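Local coordinates for universal stress protein (Archaeoglobus fulgidus, PDB 3LOQ) that binds adenosine monophosphate and belongs to the universal stress protein A family, its precise cellular role being unknown, at residues L150-K161 with I278-K289. Numbering follows the deposited sequence.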
loop_
_atom_site.group_PDB
_atom_site.type_symbol
_atom_site.label_atom_id
_atom_site.label_comp_id
_atom_site.label_asym_id
_atom_site.label_seq_id
_atom_site.Cartn_x
_atom_site.Cartn_y
_atom_site.Cartn_z
ATOM N N LEU A 150 -1.238 -7.382 4.457
ATOM C CA LEU A 150 0.100 -7.228 3.905
ATOM C C LEU A 150 0.805 -8.562 3.880
ATOM O O LEU A 150 1.597 -8.846 2.984
ATOM C CB LEU A 150 0.917 -6.248 4.740
ATOM C CG LEU A 150 0.767 -4.781 4.349
ATOM C CD1 LEU A 150 1.142 -3.867 5.516
ATOM C CD2 LEU A 150 1.607 -4.476 3.119
ATOM N N HIS A 151 0.524 -9.386 4.876
ATOM C CA HIS A 151 1.200 -10.671 4.961
ATOM C C HIS A 151 0.728 -11.661 3.887
ATOM O O HIS A 151 1.535 -12.381 3.317
ATOM C CB HIS A 151 1.026 -11.299 6.343
ATOM C CG HIS A 151 1.936 -12.458 6.572
ATOM N ND1 HIS A 151 1.484 -13.762 6.584
ATOM C CD2 HIS A 151 3.277 -12.518 6.739
ATOM C CE1 HIS A 151 2.511 -14.574 6.788
ATOM N NE2 HIS A 151 3.610 -13.844 6.885
ATOM N N ASP A 152 -0.566 -11.717 3.596
ATOM C CA ASP A 152 -1.012 -12.784 2.693
ATOM C C ASP A 152 -1.441 -12.326 1.309
ATOM O O ASP A 152 -1.726 -13.154 0.465
ATOM C CB ASP A 152 -2.139 -13.603 3.327
ATOM C CG ASP A 152 -1.805 -14.053 4.730
ATOM O OD1 ASP A 152 -0.701 -14.618 4.906
ATOM O OD2 ASP A 152 -2.638 -13.828 5.648
ATOM N N SER A 153 -1.520 -11.019 1.082
ATOM C CA SER A 153 -2.037 -10.533 -0.186
ATOM C C SER A 153 -1.138 -10.936 -1.337
ATOM O O SER A 153 0.084 -11.005 -1.183
ATOM C CB SER A 153 -2.218 -9.012 -0.191
ATOM O OG SER A 153 -2.557 -8.582 -1.508
ATOM N N LYS A 154 -1.746 -11.196 -2.492
ATOM C CA LYS A 154 -0.972 -11.490 -3.699
ATOM C C LYS A 154 -0.868 -10.250 -4.588
ATOM O O LYS A 154 0.087 -10.089 -5.343
ATOM C CB LYS A 154 -1.554 -12.698 -4.462
ATOM C CG LYS A 154 -1.407 -14.028 -3.702
ATOM C CD LYS A 154 -1.946 -15.230 -4.485
ATOM C CE LYS A 154 -3.475 -15.202 -4.598
ATOM N NZ LYS A 154 -4.028 -16.317 -5.444
ATOM N N VAL A 155 -1.849 -9.368 -4.485
ATOM C CA VAL A 155 -1.800 -8.098 -5.199
ATOM C C VAL A 155 -1.084 -7.076 -4.317
ATOM O O VAL A 155 -0.948 -7.289 -3.105
ATOM C CB VAL A 155 -3.217 -7.596 -5.527
ATOM C CG1 VAL A 155 -3.934 -8.603 -6.435
ATOM C CG2 VAL A 155 -4.015 -7.368 -4.235
ATOM N N PRO A 156 -0.612 -5.970 -4.913
ATOM C CA PRO A 156 0.064 -4.977 -4.086
ATOM C C PRO A 156 -0.891 -4.351 -3.084
ATOM O O PRO A 156 -2.103 -4.315 -3.306
ATOM C CB PRO A 156 0.523 -3.932 -5.098
ATOM C CG PRO A 156 0.577 -4.653 -6.389
ATOM C CD PRO A 156 -0.570 -5.606 -6.339
ATOM N N VAL A 157 -0.323 -3.875 -1.986
ATOM C CA VAL A 157 -1.061 -3.263 -0.892
ATOM C C VAL A 157 -0.449 -1.895 -0.635
ATOM O O VAL A 157 0.752 -1.789 -0.398
ATOM C CB VAL A 157 -0.957 -4.114 0.384
ATOM C CG1 VAL A 157 -1.708 -3.460 1.520
ATOM C CG2 VAL A 157 -1.480 -5.549 0.112
ATOM N N TYR A 158 -1.278 -0.855 -0.678
ATOM C CA TYR A 158 -0.815 0.521 -0.587
ATOM C C TYR A 158 -1.383 1.122 0.701
ATOM O O TYR A 158 -2.601 1.271 0.828
ATOM C CB TYR A 158 -1.323 1.293 -1.819
ATOM C CG TYR A 158 -0.452 2.439 -2.301
ATOM C CD1 TYR A 158 -0.594 2.941 -3.593
ATOM C CD2 TYR A 158 0.502 3.023 -1.471
ATOM C CE1 TYR A 158 0.191 3.996 -4.047
ATOM C CE2 TYR A 158 1.296 4.064 -1.911
ATOM C CZ TYR A 158 1.130 4.553 -3.201
ATOM O OH TYR A 158 1.909 5.597 -3.643
ATOM N N ILE A 159 -0.512 1.458 1.657
ATOM C CA ILE A 159 -0.948 1.942 2.976
ATOM C C ILE A 159 -0.946 3.483 3.108
ATOM O O ILE A 159 0.078 4.134 2.902
ATOM C CB ILE A 159 -0.106 1.341 4.115
ATOM C CG1 ILE A 159 -0.065 -0.196 4.009
ATOM C CG2 ILE A 159 -0.689 1.740 5.482
ATOM C CD1 ILE A 159 -1.399 -0.848 4.267
ATOM N N PHE A 160 -2.104 4.045 3.450
ATOM C CA PHE A 160 -2.274 5.483 3.603
ATOM C C PHE A 160 -2.647 5.811 5.047
ATOM O O PHE A 160 -3.559 5.190 5.599
ATOM C CB PHE A 160 -3.382 5.968 2.681
ATOM C CG PHE A 160 -3.031 5.889 1.224
ATOM C CD1 PHE A 160 -2.663 7.026 0.530
ATOM C CD2 PHE A 160 -3.066 4.673 0.552
ATOM C CE1 PHE A 160 -2.345 6.969 -0.806
ATOM C CE2 PHE A 160 -2.739 4.604 -0.782
ATOM C CZ PHE A 160 -2.377 5.763 -1.469
ATOM N N LYS A 161 -1.944 6.767 5.657
ATOM C CA LYS A 161 -2.282 7.233 7.014
ATOM C C LYS A 161 -2.549 8.746 7.095
ATOM O O LYS A 161 -3.306 9.203 7.959
ATOM C CB LYS A 161 -1.187 6.858 8.025
ATOM C CG LYS A 161 -0.909 5.362 8.103
ATOM C CD LYS A 161 -0.065 5.040 9.312
ATOM C CE LYS A 161 1.347 4.686 8.911
ATOM N NZ LYS A 161 2.113 5.741 8.208
ATOM N N ILE A 278 6.510 1.320 7.156
ATOM C CA ILE A 278 5.115 1.690 7.015
ATOM C C ILE A 278 4.620 2.463 8.242
ATOM O O ILE A 278 3.885 3.440 8.118
ATOM C CB ILE A 278 4.240 0.439 6.803
ATOM C CG1 ILE A 278 4.546 -0.199 5.444
ATOM C CG2 ILE A 278 2.753 0.786 6.932
ATOM C CD1 ILE A 278 3.923 -1.544 5.245
ATOM N N ARG A 279 5.048 2.048 9.424
ATOM C CA ARG A 279 4.514 2.638 10.646
ATOM C C ARG A 279 4.995 4.070 10.859
ATOM O O ARG A 279 4.223 4.909 11.285
ATOM C CB ARG A 279 4.894 1.795 11.847
ATOM C CG ARG A 279 4.227 2.217 13.153
ATOM C CD ARG A 279 4.595 1.227 14.274
ATOM N NE ARG A 279 5.795 1.680 14.946
ATOM C CZ ARG A 279 6.980 1.090 14.891
ATOM N NH1 ARG A 279 7.159 -0.030 14.209
ATOM N NH2 ARG A 279 7.992 1.640 15.544
ATOM N N ARG A 280 6.259 4.342 10.539
ATOM C CA ARG A 280 6.871 5.631 10.838
ATOM C C ARG A 280 6.892 6.556 9.628
ATOM O O ARG A 280 7.302 7.716 9.727
ATOM C CB ARG A 280 8.290 5.434 11.393
ATOM C CG ARG A 280 8.405 4.239 12.339
ATOM C CD ARG A 280 9.415 4.438 13.456
ATOM N NE ARG A 280 10.792 4.532 12.982
ATOM C CZ ARG A 280 11.581 5.578 13.211
ATOM N NH1 ARG A 280 11.110 6.610 13.905
ATOM N NH2 ARG A 280 12.832 5.597 12.747
ATOM N N SER A 281 6.432 6.054 8.489
ATOM C CA SER A 281 6.437 6.867 7.280
ATOM C C SER A 281 5.331 7.907 7.317
ATOM O O SER A 281 4.188 7.596 7.647
ATOM C CB SER A 281 6.308 6.014 6.011
ATOM O OG SER A 281 6.009 6.843 4.902
ATOM N N PRO A 282 5.679 9.152 6.969
ATOM C CA PRO A 282 4.758 10.286 6.862
ATOM C C PRO A 282 4.069 10.314 5.488
ATOM O O PRO A 282 3.207 11.175 5.260
ATOM C CB PRO A 282 5.678 11.509 7.000
ATOM C CG PRO A 282 7.098 10.979 6.891
ATOM C CD PRO A 282 7.043 9.519 6.570
ATOM N N VAL A 283 4.450 9.403 4.590
ATOM C CA VAL A 283 3.845 9.337 3.252
ATOM C C VAL A 283 3.341 7.930 2.935
ATOM O O VAL A 283 3.652 6.973 3.645
ATOM C CB VAL A 283 4.807 9.822 2.117
ATOM C CG1 VAL A 283 5.280 11.257 2.379
ATOM C CG2 VAL A 283 6.011 8.855 1.937
ATOM N N PRO A 284 2.533 7.797 1.879
ATOM C CA PRO A 284 1.964 6.463 1.673
ATOM C C PRO A 284 3.022 5.449 1.214
ATOM O O PRO A 284 3.950 5.798 0.485
ATOM C CB PRO A 284 0.893 6.701 0.597
ATOM C CG PRO A 284 0.540 8.217 0.754
ATOM C CD PRO A 284 1.843 8.848 1.104
ATOM N N VAL A 285 2.884 4.206 1.665
ATOM C CA VAL A 285 3.813 3.144 1.291
ATOM C C VAL A 285 3.126 2.064 0.453
ATOM O O VAL A 285 2.122 1.477 0.866
ATOM C CB VAL A 285 4.492 2.547 2.531
ATOM C CG1 VAL A 285 5.502 1.462 2.130
ATOM C CG2 VAL A 285 5.176 3.666 3.311
ATOM N N PHE A 286 3.674 1.828 -0.738
ATOM C CA PHE A 286 3.182 0.814 -1.667
ATOM C C PHE A 286 4.070 -0.428 -1.532
ATOM O O PHE A 286 5.298 -0.342 -1.642
ATOM C CB PHE A 286 3.267 1.387 -3.082
ATOM C CG PHE A 286 2.832 0.452 -4.188
ATOM C CD1 PHE A 286 1.488 0.323 -4.527
ATOM C CD2 PHE A 286 3.776 -0.224 -4.956
ATOM C CE1 PHE A 286 1.087 -0.501 -5.571
ATOM C CE2 PHE A 286 3.383 -1.046 -6.018
ATOM C CZ PHE A 286 2.040 -1.183 -6.324
ATOM N N VAL A 287 3.450 -1.578 -1.285
ATOM C CA VAL A 287 4.191 -2.815 -1.064
ATOM C C VAL A 287 3.812 -3.898 -2.062
ATOM O O VAL A 287 2.676 -4.374 -2.080
ATOM C CB VAL A 287 3.939 -3.386 0.327
ATOM C CG1 VAL A 287 4.710 -4.706 0.481
ATOM C CG2 VAL A 287 4.342 -2.386 1.389
ATOM N N CYS A 288 4.781 -4.290 -2.879
ATOM C CA CYS A 288 4.573 -5.242 -3.964
ATOM C C CYS A 288 4.696 -6.648 -3.411
ATOM O O CYS A 288 5.629 -6.937 -2.658
ATOM C CB CYS A 288 5.632 -5.020 -5.042
ATOM S SG CYS A 288 5.055 -5.358 -6.664
ATOM N N LYS A 289 3.767 -7.524 -3.777
ATOM C CA LYS A 289 3.638 -8.813 -3.085
ATOM C C LYS A 289 4.003 -10.037 -3.921
ATOM O O LYS A 289 3.922 -11.159 -3.436
ATOM C CB LYS A 289 2.235 -8.963 -2.469
ATOM C CG LYS A 289 2.010 -8.018 -1.282
ATOM C CD LYS A 289 2.862 -8.477 -0.117
ATOM C CE LYS A 289 2.510 -9.928 0.235
ATOM N NZ LYS A 289 3.625 -10.555 0.923
HETATM O O HOH W 1 3.072 -13.438 0.530
HETATM O O HOH W 2 2.208 -7.870 -6.086
HETATM O O HOH W 3 1.641 5.407 5.322
#
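The carbonyl oxygen of I159 is gripped by two donors: V285 N donates to I159 O at 3.1 Å, and a water that also bridges K161 NZ and V283 O adds a second bond. Two residues back, V287 N reaches V157 O at 2.8 Å, and the reciprocal bonds from V157 N and I159 N close both hydrogen-bonded pairs of two antiparallel strands running at 163°. Between them sits the non-hydrogen-bonded pair Y158 and F286. F286, its ring swung away from the backbone N (chi1 178°), sets an edge on the face of Y158, a T-shaped stack with planes at 75°, while F286 CB rests over that same face, 3.6 Å from the centroid. F160 CZ covers the opposite face, and Y158 OH bonds to T254. Were Y158 an alanine, the F286 edge and F160 would probably lose the ring between them, and T254 its phenol partner. P284 CB makes a CH-pi contact with F160. On the other side of the sheet, L150 and I278 meet tip to tip, CD1 to CD1 at 3.6 Å, joining helices 145-152 and 273-280. K161 NZ bonds weakly to I278 O at that helix's end. Strands 157-160 and 285-288, each flanked by a parallel strand of its own half, thus join two universal stress protein alpha/beta domains into one continuous sheet, the antiparallel edge-to-edge pairing seen in this family's dimers.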